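Local coordinates for protein endoglycosidase (Bacteroides thetaiotaomicron, PDB 6Q64) that probably hydrolyses O-glycosyl bonds as a glycoside hydrolase family 18 endoglycosidase that takes part in the breakdown of complex N-glycans, at residues 130-135 and 184-189; 228-233 and 248-253; 75-80 and 101-106; 167-172 and 214-219. The protein carries 1 engineered substitution. All blocks are in the same frame, centred on the assembly; numbering follows the deposited sequence.

Interaction 1. Residues 130-135 and 184-189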
loop_
_atom_site.group_PDB
_atom_site.type_symbol
_atom_site.label_atom_id
_atom_site.label_comp_id
_atom_site.label_asym_id
_atom_site.label_seq_id
_atom_site.Cartn_x
_atom_site.Cartn_y
_atom_site.Cartn_z
ATOM N N LEU A 130 -2.014 -6.228 -2.408
ATOM C CA LEU A 130 -1.386 -5.701 -3.643
ATOM C C LEU A 130 -0.074 -6.417 -3.900
ATOM O O LEU A 130 0.727 -6.512 -2.970
ATOM C CB LEU A 130 -1.088 -4.215 -3.445
ATOM C CG LEU A 130 -2.294 -3.331 -3.186
ATOM C CD1 LEU A 130 -1.873 -1.884 -3.296
ATOM C CD2 LEU A 130 -3.429 -3.646 -4.157
ATOM N N LEU A 131 0.182 -6.752 -5.152
ATOM C CA LEU A 131 1.569 -6.996 -5.598
ATOM C C LEU A 131 2.323 -5.677 -5.525
ATOM O O LEU A 131 1.682 -4.652 -5.559
ATOM C CB LEU A 131 1.570 -7.581 -7.008
ATOM C CG LEU A 131 1.462 -9.098 -7.033
ATOM C CD1 LEU A 131 1.983 -9.650 -8.350
ATOM C CD2 LEU A 131 2.216 -9.721 -5.859
ATOM N N CYS A 132 3.641 -5.745 -5.431
ATOM C CA CYS A 132 4.520 -4.610 -5.118
ATOM C C CYS A 132 5.960 -4.962 -5.439
ATOM O O CYS A 132 6.348 -6.078 -5.152
ATOM C CB CYS A 132 4.502 -4.293 -3.641
ATOM S SG CYS A 132 5.625 -2.930 -3.273
ATOM N N TRP A 133 6.707 -4.010 -5.981
ATOM C CA TRP A 133 8.135 -4.136 -6.364
ATOM C C TRP A 133 8.533 -2.887 -7.141
ATOM O O TRP A 133 7.640 -2.251 -7.706
ATOM C CB TRP A 133 8.416 -5.408 -7.167
ATOM C CG TRP A 133 7.889 -5.475 -8.570
ATOM C CD1 TRP A 133 8.318 -4.741 -9.633
ATOM C CD2 TRP A 133 6.941 -6.422 -9.107
ATOM N NE1 TRP A 133 7.678 -5.131 -10.779
ATOM C CE2 TRP A 133 6.818 -6.157 -10.487
ATOM C CE3 TRP A 133 6.146 -7.440 -8.560
ATOM C CZ2 TRP A 133 5.951 -6.874 -11.317
ATOM C CZ3 TRP A 133 5.295 -8.155 -9.381
ATOM C CH2 TRP A 133 5.202 -7.878 -10.746
ATOM N N ILE A 134 9.828 -2.577 -7.119
ATOM C CA ILE A 134 10.423 -1.322 -7.653
ATOM C C ILE A 134 10.237 -1.321 -9.165
ATOM O O ILE A 134 10.489 -2.350 -9.801
ATOM C CB ILE A 134 11.908 -1.159 -7.278
ATOM C CG1 ILE A 134 12.073 -0.689 -5.831
ATOM C CG2 ILE A 134 12.607 -0.217 -8.257
ATOM C CD1 ILE A 134 13.486 -0.852 -5.298
ATOM N N ILE A 135 9.801 -0.189 -9.711
ATOM C CA ILE A 135 9.786 -0.008 -11.184
ATOM C C ILE A 135 10.862 1.012 -11.560
ATOM O O ILE A 135 10.892 2.169 -10.987
ATOM C CB ILE A 135 8.357 0.216 -11.687
ATOM C CG1 ILE A 135 7.662 -1.143 -11.587
ATOM C CG2 ILE A 135 8.334 0.767 -13.100
ATOM C CD1 ILE A 135 6.194 -1.128 -11.820
ATOM N N GLY A 184 -4.637 -5.704 -6.629
ATOM C CA GLY A 184 -4.058 -4.744 -7.580
ATOM C C GLY A 184 -2.553 -4.631 -7.472
ATOM O O GLY A 184 -1.888 -5.642 -7.207
ATOM N N PHE A 185 -2.016 -3.435 -7.703
ATOM C CA PHE A 185 -0.555 -3.243 -7.817
ATOM C C PHE A 185 -0.136 -1.953 -7.127
ATOM O O PHE A 185 -0.950 -0.996 -7.000
ATOM C CB PHE A 185 -0.128 -3.267 -9.283
ATOM C CG PHE A 185 1.359 -3.380 -9.449
ATOM C CD1 PHE A 185 2.000 -4.594 -9.301
ATOM C CD2 PHE A 185 2.130 -2.254 -9.690
ATOM C CE1 PHE A 185 3.380 -4.690 -9.424
ATOM C CE2 PHE A 185 3.510 -2.350 -9.816
ATOM C CZ PHE A 185 4.137 -3.571 -9.674
ATOM N N ASP A 186 1.118 -1.974 -6.695
ATOM C CA ASP A 186 1.810 -0.896 -5.963
ATOM C C ASP A 186 3.107 -0.635 -6.705
ATOM O O ASP A 186 4.046 -1.422 -6.527
ATOM C CB ASP A 186 2.158 -1.272 -4.525
ATOM C CG ASP A 186 2.908 -0.206 -3.730
ATOM O OD1 ASP A 186 3.712 0.534 -4.299
ATOM O OD2 ASP A 186 2.692 -0.138 -2.532
ATOM N N ILE A 187 3.157 0.466 -7.455
ATOM C CA ILE A 187 4.395 0.907 -8.135
ATOM C C ILE A 187 5.312 1.533 -7.086
ATOM O O ILE A 187 4.945 2.592 -6.584
ATOM C CB ILE A 187 4.031 1.876 -9.267
ATOM C CG1 ILE A 187 3.116 1.208 -10.297
ATOM C CG2 ILE A 187 5.298 2.414 -9.895
ATOM C CD1 ILE A 187 2.306 2.171 -11.126
ATOM N N ASP A 188 6.401 0.861 -6.714
ATOM C CA ASP A 188 7.500 1.476 -5.923
ATOM C C ASP A 188 8.327 2.292 -6.918
ATOM O O ASP A 188 9.181 1.679 -7.627
ATOM C CB ASP A 188 8.331 0.443 -5.143
ATOM C CG ASP A 188 9.312 1.044 -4.134
ATOM O OD1 ASP A 188 9.425 2.289 -4.081
ATOM O OD2 ASP A 188 9.976 0.261 -3.399
ATOM N N TYR A 189 8.070 3.609 -6.981
ATOM C CA TYR A 189 8.684 4.558 -7.958
ATOM C C TYR A 189 9.732 5.420 -7.252
ATOM O O TYR A 189 9.315 6.288 -6.467
ATOM C CB TYR A 189 7.610 5.406 -8.647
ATOM C CG TYR A 189 7.989 5.933 -10.010
ATOM C CD1 TYR A 189 8.144 5.078 -11.088
ATOM C CD2 TYR A 189 8.176 7.295 -10.236
ATOM C CE1 TYR A 189 8.480 5.550 -12.347
ATOM C CE2 TYR A 189 8.500 7.789 -11.490
ATOM C CZ TYR A 189 8.663 6.908 -12.549
ATOM O OH TYR A 189 8.972 7.371 -13.795
#

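Interaction 2. Residues 228-233 and 248-253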
loop_
_atom_site.group_PDB
_atom_site.type_symbol
_atom_site.label_atom_id
_atom_site.label_comp_id
_atom_site.label_asym_id
_atom_site.label_seq_id
_atom_site.Cartn_x
_atom_site.Cartn_y
_atom_site.Cartn_z
ATOM N N GLY A 228 -12.683 -3.485 -10.187
ATOM C CA GLY A 228 -12.750 -3.103 -8.767
ATOM C C GLY A 228 -11.385 -3.119 -8.097
ATOM O O GLY A 228 -11.339 -2.854 -6.889
ATOM N N ARG A 229 -10.295 -3.384 -8.823
ATOM C CA ARG A 229 -8.926 -3.438 -8.230
ATOM C C ARG A 229 -8.302 -2.041 -8.138
ATOM O O ARG A 229 -8.798 -1.075 -8.700
ATOM C CB ARG A 229 -8.044 -4.399 -9.032
ATOM C CG ARG A 229 -8.482 -5.836 -8.866
ATOM C CD ARG A 229 -7.598 -6.849 -9.536
ATOM N NE ARG A 229 -8.490 -7.666 -10.354
ATOM C CZ ARG A 229 -8.873 -8.911 -10.098
ATOM N NH1 ARG A 229 -8.435 -9.556 -9.030
ATOM N NH2 ARG A 229 -9.695 -9.512 -10.934
HETATM N N MSE A 230 -7.154 -1.992 -7.473
HETATM C CA MSE A 230 -6.515 -0.774 -7.047
HETATM C C MSE A 230 -5.191 -0.604 -7.776
HETATM O O MSE A 230 -4.450 -1.567 -7.969
HETATM C CB MSE A 230 -6.179 -0.874 -5.559
HETATM C CG MSE A 230 -7.244 -0.350 -4.604
HETATM SE SE MSE A 230 -6.513 -0.661 -2.796
HETATM C CE MSE A 230 -5.485 0.928 -2.384
ATOM N N LEU A 231 -4.875 0.647 -8.122
ATOM C CA LEU A 231 -3.517 0.977 -8.517
ATOM C C LEU A 231 -3.011 2.054 -7.576
ATOM O O LEU A 231 -3.803 2.904 -7.206
ATOM C CB LEU A 231 -3.462 1.455 -9.973
ATOM C CG LEU A 231 -2.075 1.905 -10.440
ATOM C CD1 LEU A 231 -1.044 0.803 -10.275
ATOM C CD2 LEU A 231 -2.108 2.372 -11.885
ATOM N N VAL A 232 -1.724 2.024 -7.274
ATOM C CA VAL A 232 -1.143 2.746 -6.115
ATOM C C VAL A 232 0.344 2.957 -6.398
ATOM O O VAL A 232 0.981 2.142 -7.075
ATOM C CB VAL A 232 -1.431 1.904 -4.851
ATOM C CG1 VAL A 232 -0.207 1.658 -3.969
ATOM C CG2 VAL A 232 -2.596 2.475 -4.064
HETATM N N MSE A 233 0.904 4.041 -5.865
HETATM C CA MSE A 233 2.266 4.402 -6.218
HETATM C C MSE A 233 2.966 4.919 -4.963
HETATM O O MSE A 233 2.397 5.698 -4.194
HETATM C CB MSE A 233 2.228 5.420 -7.371
HETATM C CG MSE A 233 3.439 6.362 -7.481
HETATM SE SE MSE A 233 3.973 6.878 -9.337
HETATM C CE MSE A 233 5.308 8.088 -8.669
ATOM N N VAL A 248 -4.582 6.773 -10.243
ATOM C CA VAL A 248 -3.880 6.171 -9.084
ATOM C C VAL A 248 -4.639 6.445 -7.783
ATOM O O VAL A 248 -4.869 7.610 -7.438
ATOM C CB VAL A 248 -2.467 6.739 -9.039
ATOM C CG1 VAL A 248 -1.769 6.387 -7.749
ATOM C CG2 VAL A 248 -1.693 6.251 -10.240
ATOM N N ASP A 249 -4.952 5.386 -7.042
ATOM C CA ASP A 249 -5.952 5.433 -5.959
ATOM C C ASP A 249 -5.299 6.008 -4.698
ATOM O O ASP A 249 -6.050 6.611 -3.885
ATOM C CB ASP A 249 -6.585 4.052 -5.806
ATOM C CG ASP A 249 -7.321 3.600 -7.054
ATOM O OD1 ASP A 249 -8.245 4.322 -7.468
ATOM O OD2 ASP A 249 -6.944 2.545 -7.614
ATOM N N HIS A 250 -3.984 5.856 -4.507
ATOM C CA HIS A 250 -3.292 6.441 -3.318
ATOM C C HIS A 250 -1.859 6.828 -3.655
ATOM O O HIS A 250 -1.208 6.132 -4.459
ATOM C CB HIS A 250 -3.184 5.484 -2.120
ATOM C CG HIS A 250 -4.471 5.266 -1.415
ATOM N ND1 HIS A 250 -5.281 4.208 -1.714
ATOM C CD2 HIS A 250 -5.119 5.992 -0.482
ATOM C CE1 HIS A 250 -6.388 4.276 -0.986
ATOM N NE2 HIS A 250 -6.317 5.369 -0.232
ATOM N N TYR A 251 -1.403 7.888 -3.002
ATOM C CA TYR A 251 -0.029 8.423 -3.082
ATOM C C TYR A 251 0.642 8.019 -1.775
ATOM O O TYR A 251 0.200 8.499 -0.715
ATOM C CB TYR A 251 -0.082 9.939 -3.308
ATOM C CG TYR A 251 -1.165 10.416 -4.254
ATOM C CD1 TYR A 251 -1.367 9.811 -5.475
ATOM C CD2 TYR A 251 -1.999 11.462 -3.934
ATOM C CE1 TYR A 251 -2.383 10.209 -6.328
ATOM C CE2 TYR A 251 -3.018 11.872 -4.776
ATOM C CZ TYR A 251 -3.204 11.258 -5.990
ATOM O OH TYR A 251 -4.183 11.655 -6.853
ATOM N N ILE A 252 1.623 7.125 -1.823
ATOM C CA ILE A 252 2.165 6.509 -0.576
ATOM C C ILE A 252 3.592 6.979 -0.406
ATOM O O ILE A 252 4.426 6.721 -1.317
ATOM C CB ILE A 252 2.088 4.967 -0.591
ATOM C CG1 ILE A 252 0.701 4.477 -1.016
ATOM C CG2 ILE A 252 2.503 4.414 0.754
ATOM C CD1 ILE A 252 0.527 2.986 -0.895
ATOM N N TYR A 253 3.855 7.636 0.705
ATOM C CA TYR A 253 5.186 8.217 0.962
ATOM C C TYR A 253 5.841 7.457 2.114
ATOM O O TYR A 253 5.190 7.090 3.087
ATOM C CB TYR A 253 5.106 9.722 1.234
ATOM C CG TYR A 253 4.467 10.573 0.155
ATOM C CD1 TYR A 253 3.100 10.647 0.026
ATOM C CD2 TYR A 253 5.217 11.358 -0.691
ATOM C CE1 TYR A 253 2.509 11.455 -0.927
ATOM C CE2 TYR A 253 4.643 12.150 -1.665
ATOM C CZ TYR A 253 3.280 12.214 -1.779
ATOM O OH TYR A 253 2.664 13.034 -2.681
#

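Interaction 3. Residues 75-80 and 101-106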
loop_
_atom_site.group_PDB
_atom_site.type_symbol
_atom_site.label_atom_id
_atom_site.label_comp_id
_atom_site.label_asym_id
_atom_site.label_seq_id
_atom_site.Cartn_x
_atom_site.Cartn_y
_atom_site.Cartn_z
ATOM N N GLY A 75 0.146 -1.336 5.157
ATOM C CA GLY A 75 1.571 -1.606 5.411
ATOM C C GLY A 75 2.160 -2.479 4.320
ATOM O O GLY A 75 1.408 -3.095 3.503
ATOM N N TRP A 76 3.483 -2.653 4.433
ATOM C CA TRP A 76 4.256 -3.639 3.652
ATOM C C TRP A 76 4.432 -4.884 4.509
ATOM O O TRP A 76 5.300 -4.854 5.401
ATOM C CB TRP A 76 5.581 -3.012 3.203
ATOM C CG TRP A 76 5.368 -2.035 2.092
ATOM C CD1 TRP A 76 5.031 -2.327 0.804
ATOM C CD2 TRP A 76 5.391 -0.602 2.195
ATOM N NE1 TRP A 76 4.854 -1.172 0.094
ATOM C CE2 TRP A 76 5.075 -0.100 0.918
ATOM C CE3 TRP A 76 5.675 0.294 3.229
ATOM C CZ2 TRP A 76 5.043 1.265 0.650
ATOM C CZ3 TRP A 76 5.631 1.644 2.971
ATOM C CH2 TRP A 76 5.316 2.117 1.698
ATOM N N PHE A 77 3.643 -5.919 4.208
ATOM C CA PHE A 77 3.585 -7.237 4.900
ATOM C C PHE A 77 4.610 -8.222 4.329
ATOM O O PHE A 77 4.434 -8.759 3.192
ATOM C CB PHE A 77 2.176 -7.809 4.752
ATOM C CG PHE A 77 1.859 -8.974 5.655
ATOM C CD1 PHE A 77 2.130 -8.922 7.011
ATOM C CD2 PHE A 77 1.250 -10.112 5.159
ATOM C CE1 PHE A 77 1.810 -9.984 7.838
ATOM C CE2 PHE A 77 0.926 -11.169 5.992
ATOM C CZ PHE A 77 1.220 -11.106 7.323
ATOM N N GLY A 78 5.657 -8.489 5.107
ATOM C CA GLY A 78 6.687 -9.499 4.778
ATOM C C GLY A 78 6.446 -10.827 5.484
ATOM O O GLY A 78 5.776 -10.808 6.527
ATOM N N ASN A 79 6.992 -11.922 4.928
ATOM C CA ASN A 79 6.961 -13.321 5.447
ATOM C C ASN A 79 5.514 -13.805 5.446
ATOM O O ASN A 79 5.062 -14.361 6.473
ATOM C CB ASN A 79 7.550 -13.477 6.861
ATOM C CG ASN A 79 8.913 -12.836 7.065
ATOM O OD1 ASN A 79 9.029 -11.660 7.452
ATOM N ND2 ASN A 79 9.955 -13.624 6.844
ATOM N N TRP A 80 4.788 -13.565 4.359
ATOM C CA TRP A 80 3.367 -13.983 4.273
ATOM C C TRP A 80 3.274 -15.454 3.846
ATOM O O TRP A 80 3.503 -15.728 2.652
ATOM C CB TRP A 80 2.590 -13.080 3.327
ATOM C CG TRP A 80 1.222 -13.624 3.080
ATOM C CD1 TRP A 80 0.350 -14.094 4.018
ATOM C CD2 TRP A 80 0.581 -13.821 1.808
ATOM N NE1 TRP A 80 -0.802 -14.531 3.428
ATOM C CE2 TRP A 80 -0.695 -14.367 2.073
ATOM C CE3 TRP A 80 0.949 -13.569 0.480
ATOM C CZ2 TRP A 80 -1.606 -14.657 1.060
ATOM C CZ3 TRP A 80 0.046 -13.845 -0.522
ATOM C CH2 TRP A 80 -1.214 -14.382 -0.232
ATOM N N VAL A 101 -2.990 -3.834 1.967
ATOM C CA VAL A 101 -1.592 -4.172 2.291
ATOM C C VAL A 101 -0.852 -4.402 0.978
ATOM O O VAL A 101 -1.477 -4.817 -0.036
ATOM C CB VAL A 101 -1.648 -5.399 3.226
ATOM C CG1 VAL A 101 -0.740 -6.539 2.823
ATOM C CG2 VAL A 101 -1.440 -5.023 4.692
ATOM N N SER A 102 0.435 -4.099 1.001
ATOM C CA SER A 102 1.380 -4.422 -0.085
ATOM C C SER A 102 2.283 -5.556 0.378
ATOM O O SER A 102 2.843 -5.438 1.487
ATOM C CB SER A 102 2.154 -3.207 -0.485
ATOM O OG SER A 102 1.372 -2.409 -1.364
ATOM N N LEU A 103 2.418 -6.586 -0.456
ATOM C CA LEU A 103 3.178 -7.816 -0.153
ATOM C C LEU A 103 4.646 -7.610 -0.529
ATOM O O LEU A 103 5.019 -7.876 -1.691
ATOM C CB LEU A 103 2.532 -8.971 -0.920
ATOM C CG LEU A 103 1.043 -9.140 -0.647
ATOM C CD1 LEU A 103 0.394 -10.067 -1.658
ATOM C CD2 LEU A 103 0.811 -9.638 0.762
ATOM N N TRP A 104 5.441 -7.187 0.455
ATOM C CA TRP A 104 6.924 -7.142 0.390
ATOM C C TRP A 104 7.462 -8.564 0.172
ATOM O O TRP A 104 7.377 -9.397 1.118
ATOM C CB TRP A 104 7.545 -6.490 1.636
ATOM C CG TRP A 104 8.999 -6.193 1.443
ATOM C CD1 TRP A 104 10.059 -6.957 1.844
ATOM C CD2 TRP A 104 9.545 -5.081 0.713
ATOM N NE1 TRP A 104 11.234 -6.381 1.445
ATOM C CE2 TRP A 104 10.954 -5.231 0.743
ATOM C CE3 TRP A 104 8.992 -3.973 0.047
ATOM C CZ2 TRP A 104 11.810 -4.300 0.131
ATOM C CZ3 TRP A 104 9.839 -3.057 -0.552
ATOM C CH2 TRP A 104 11.231 -3.219 -0.508
ATOM N N GLY A 105 7.946 -8.823 -1.048
ATOM C CA GLY A 105 8.773 -9.990 -1.379
ATOM C C GLY A 105 8.035 -11.001 -2.237
ATOM O O GLY A 105 8.694 -11.601 -3.127
ATOM N N THR A 106 6.738 -11.223 -2.004
ATOM C CA THR A 106 6.008 -12.320 -2.694
ATOM C C THR A 106 5.776 -11.907 -4.139
ATOM O O THR A 106 5.536 -10.730 -4.352
ATOM C CB THR A 106 4.688 -12.677 -2.014
ATOM O OG1 THR A 106 3.847 -11.557 -2.283
ATOM C CG2 THR A 106 4.849 -12.990 -0.537
#

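Interaction 4. Residues 167-172 and 214-219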
loop_
_atom_site.group_PDB
_atom_site.type_symbol
_atom_site.label_atom_id
_atom_site.label_comp_id
_atom_site.label_asym_id
_atom_site.label_seq_id
_atom_site.Cartn_x
_atom_site.Cartn_y
_atom_site.Cartn_z
ATOM N N LYS A 167 3.137 -1.592 -22.957
ATOM C CA LYS A 167 1.730 -2.086 -23.010
ATOM C C LYS A 167 1.688 -3.584 -22.650
ATOM O O LYS A 167 0.744 -4.008 -21.928
ATOM C CB LYS A 167 1.117 -1.813 -24.391
ATOM C CG LYS A 167 0.199 -0.595 -24.478
ATOM C CD LYS A 167 0.134 0.023 -25.867
ATOM C CE LYS A 167 -1.218 0.601 -26.233
ATOM N NZ LYS A 167 -1.486 0.372 -27.673
ATOM N N ALA A 168 2.669 -4.353 -23.138
ATOM C CA ALA A 168 2.802 -5.810 -22.907
ATOM C C ALA A 168 3.226 -6.098 -21.453
ATOM O O ALA A 168 2.508 -6.864 -20.796
ATOM C CB ALA A 168 3.777 -6.380 -23.898
ATOM N N TYR A 169 4.323 -5.484 -20.973
ATOM C CA TYR A 169 4.898 -5.634 -19.606
ATOM C C TYR A 169 3.857 -5.357 -18.526
ATOM O O TYR A 169 3.859 -6.003 -17.482
ATOM C CB TYR A 169 6.039 -4.649 -19.356
ATOM C CG TYR A 169 6.578 -4.684 -17.946
ATOM C CD1 TYR A 169 7.024 -5.872 -17.392
ATOM C CD2 TYR A 169 6.675 -3.543 -17.167
ATOM C CE1 TYR A 169 7.527 -5.935 -16.103
ATOM C CE2 TYR A 169 7.201 -3.581 -15.884
ATOM C CZ TYR A 169 7.612 -4.787 -15.341
ATOM O OH TYR A 169 8.127 -4.879 -14.078
ATOM N N ALA A 170 3.030 -4.353 -18.752
ATOM C CA ALA A 170 1.910 -3.988 -17.863
ATOM C C ALA A 170 0.817 -5.055 -17.929
ATOM O O ALA A 170 0.241 -5.380 -16.889
ATOM C CB ALA A 170 1.370 -2.639 -18.258
ATOM N N ASN A 171 0.507 -5.544 -19.122
ATOM C CA ASN A 171 -0.618 -6.492 -19.295
ATOM C C ASN A 171 -0.269 -7.785 -18.549
ATOM O O ASN A 171 -1.215 -8.513 -18.156
ATOM C CB ASN A 171 -0.966 -6.727 -20.767
ATOM C CG ASN A 171 -2.015 -5.761 -21.277
ATOM O OD1 ASN A 171 -3.010 -5.484 -20.601
ATOM N ND2 ASN A 171 -1.781 -5.218 -22.457
ATOM N N ALA A 172 1.041 -8.052 -18.401
ATOM C CA ALA A 172 1.613 -9.270 -17.775
ATOM C C ALA A 172 1.498 -9.115 -16.268
ATOM O O ALA A 172 1.171 -10.089 -15.582
ATOM C CB ALA A 172 3.052 -9.472 -18.171
ATOM N N GLN A 214 3.476 6.867 -18.713
ATOM C CA GLN A 214 2.089 7.285 -18.797
ATOM C C GLN A 214 1.243 6.142 -19.363
ATOM O O GLN A 214 0.138 5.897 -18.835
ATOM C CB GLN A 214 1.970 8.550 -19.653
ATOM C CG GLN A 214 0.548 8.903 -20.084
ATOM C CD GLN A 214 -0.290 9.493 -18.957
ATOM O OE1 GLN A 214 0.222 10.136 -18.032
ATOM N NE2 GLN A 214 -1.588 9.277 -19.051
ATOM N N VAL A 215 1.694 5.476 -20.420
ATOM C CA VAL A 215 0.842 4.421 -21.057
ATOM C C VAL A 215 1.011 3.124 -20.240
ATOM O O VAL A 215 0.121 2.232 -20.299
ATOM C CB VAL A 215 1.080 4.281 -22.579
ATOM C CG1 VAL A 215 2.500 3.871 -22.912
ATOM C CG2 VAL A 215 0.066 3.347 -23.237
ATOM N N PHE A 216 2.054 3.079 -19.410
ATOM C CA PHE A 216 2.244 2.025 -18.388
ATOM C C PHE A 216 1.036 2.046 -17.449
ATOM O O PHE A 216 0.185 1.124 -17.452
ATOM C CB PHE A 216 3.566 2.241 -17.656
ATOM C CG PHE A 216 3.840 1.174 -16.633
ATOM C CD1 PHE A 216 3.927 -0.156 -17.020
ATOM C CD2 PHE A 216 3.964 1.487 -15.284
ATOM C CE1 PHE A 216 4.163 -1.150 -16.083
ATOM C CE2 PHE A 216 4.193 0.491 -14.346
ATOM C CZ PHE A 216 4.297 -0.826 -14.753
ATOM N N ILE A 217 0.946 3.135 -16.699
ATOM C CA ILE A 217 -0.149 3.430 -15.734
ATOM C C ILE A 217 -1.491 3.407 -16.459
ATOM O O ILE A 217 -2.454 2.952 -15.868
ATOM C CB ILE A 217 0.102 4.800 -15.096
ATOM C CG1 ILE A 217 1.350 4.784 -14.218
ATOM C CG2 ILE A 217 -1.118 5.281 -14.345
ATOM C CD1 ILE A 217 1.795 6.154 -13.822
ATOM N N GLU A 218 -1.549 3.925 -17.681
ATOM C CA GLU A 218 -2.803 3.961 -18.473
ATOM C C GLU A 218 -3.307 2.523 -18.663
ATOM O O GLU A 218 -4.532 2.319 -18.508
ATOM C CB GLU A 218 -2.571 4.675 -19.805
ATOM C CG GLU A 218 -3.268 6.011 -19.943
ATOM C CD GLU A 218 -2.986 6.696 -21.273
ATOM O OE1 GLU A 218 -3.010 6.000 -22.323
ATOM O OE2 GLU A 218 -2.704 7.914 -21.263
ATOM N N THR A 219 -2.397 1.578 -18.960
ATOM C CA THR A 219 -2.721 0.160 -19.290
ATOM C C THR A 219 -3.135 -0.612 -18.036
ATOM O O THR A 219 -4.078 -1.402 -18.129
ATOM C CB THR A 219 -1.558 -0.614 -19.918
ATOM O OG1 THR A 219 -0.985 0.121 -21.003
ATOM C CG2 THR A 219 -2.012 -1.971 -20.415
#

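Interaction 1. Residues 130-135 and 184-189
Phe185 is the main bump of this contact, and the indole of Trp133 is the wall it stands against. The CE1 and CZ rim of the phenyl ring points into one face of the six-membered indole ring, a T-shaped (edge-to-face) stack with planes at 77° and Phe185 CZ 3.8 Å from Trp133 CE2. Trp133 holds its CG between the backbone N and the carbonyl carbon (chi1 71°), which swings the indole back over the phenyl edge. Leu131 CB closes the hollow at Phe185 CD1 (3.8 Å), and Ile135 CD1 fills the opposite end at Phe185 CE2 (3.6 Å). Cutting Trp133 back to an alanine is likely to open a gap over the CE1-CZ edge of Phe185 and lose the weak NE1 bond to Tyr169. On the other face of these parallel strands, Leu130 CD2 drops onto Gly184 N at 3.4 Å; a CB on Gly184 would crowd that methyl and jam against the preceding carbonyl O. Ile134 CG1 lies alongside Asp188 OD2. Between the faces, Ile135 N donates to Asp188 O (2.9 Å). Strand 184-189 carries aspartates of the family 18 DxxDxDxE signature, whose final glutamate, just after the strand, is an engineered glutamine here; Asp186 OD2 is hydrogen-bonded to Ser102 OG. In the barrel this strand runs between 128-135 and 230-235; helix 162-179 covers Phe185 through Ile173 and Ile177, while helix 211-224 reaches Ile135 and Ile187 through Phe216.

Interaction 2. Residues 228-233 and 248-253
Asp249 and Leu231 grip each other twice where two parallel strands of the TIM barrel begin to pair, at the foot of the beta-alpha-beta unit made by strand 230-235, helix 242-245 and strand 251-254. Asp249 N donates to Leu231 O (2.7 Å), and Asp249 OD2 takes Leu231 N on its anti lone pair (2.9 Å, 165° at the hydrogen), so the carboxylate stands in for a strand carbonyl. Its other oxygen, OD1, forms a salt bridge with Arg225. With an alanine in this place, Leu231 N would probably lose its acceptor and Arg225 its charged mate. Further along, the packing is buried and close: Val232 CG1 meets Ile252 CD1 at 3.4 Å, and Val248 CG1 lies against Met233 CB. Backbone bonds continue the pairing there, Met233 N to His250 O and Ile252 N to Met233 O (2.9 Å). Against this, Arg229 barely touches 248-253; it points away, and its NH1 is bonded to Leu182 O. Met230 and Asp249 form the partly exposed flank, where the selenomethionine chain, bent at chi3 (88°), brings Met230 CE to 3.4 Å from His250 ND1, near the plane of the imidazole.

Interaction 3. Residues 75-80 and 101-106
Trp76 and Trp104 bring their side chains together from 75-80 and 101-106, CB to CB at 4.3 Å, and with Trp80 they give up the most surface here. Trp76 lays its pyrrole corner on Ser102: Trp76 CD1 is 3.3 Å from Ser102 CB, and the same CD1 comes to the edge of the Trp104 ring. The Trp104 indole continues edge-to-face onto Tyr333 and His334. Apart from that pair, Trp80 meets Leu103 and Thr106: Leu103 CD2 packs at 3.9 Å on Trp80 CE3, and Thr106 CG2 touches near the ring plane. The Trp80 NE1 goes to Asp117 of helix 112-123. Between the two backbones, Ser102 N donates to Gly75 O (2.9 Å, 167° at the hydrogen), and Phe77 N donates to Ser102 O (2.9 Å). These two bonds join the first strand of the barrel to the second and so close the cylinder, with 329-333 lying next to 72-76 and 128-135 next to 100-102.

Interaction 4. Residues 167-172 and 214-219
Val215 makes the first touch of helix 211-224 on helix 162-179, setting CG2 at 4.1 Å from Lys167 CG. The two are neighbouring outer helices of the TIM barrel; the axes of segments 167-172 and 214-219 run in roughly the same direction, at 35°, and approach to 8.7 Å. Phe216 follows, and its ring comes to the side of the contact nearer the barrel sheet. With CG anti to the backbone N (chi1 -178°), the ring reaches across so that Phe216 CE1 lies 3.6 Å from Tyr169 CD2. The two rings meet rim to rim with planes only 14° apart, and neither lies over the other. Ala170 CB lies against the same ring, 3.8 Å from Phe216 CD1; the small methyl allows the backbones to come close, and these two residues have the nearest pair of CA atoms. Tyr169 sends its hydroxyl to Asp140 O. One turn on, Thr219 has the largest share of the contact. Its CB rests on Ala170 CB at 3.9 Å, while its OG1, hydrogen-bonded back to Val215 O, faces Lys167 CG. The other branch crosses Asn171: Thr219 CG2 stops 3.7 Å from Asn171 OD1, an oxygen hydrogen-bonded to Arg223 NH2.

Along the chain, interaction 3 closes first; interactions 1 and 4 then cross, their segments alternating, and interaction 2 comes last. The first three interactions belong to one parallel sheet. The centres of interactions 1 and 2 are about 9 Å apart, and the two meet where strands 184-189 and 230-235 pair. Between the centres of interactions 1 and 3 the distance is about 11 Å, and they meet where 128-135 and 100-102 pair. Interaction 4 lies outside that sheet, its centre about 13 Å from that of interaction 1, and Phe216 packs down onto Ile135 and Ile187. Interactions 3 and 4 do not touch. Together they make up a barrel wall, its closing seam and part of its helical coat, with strand 184-189 flanked by 128-135 and 230-235.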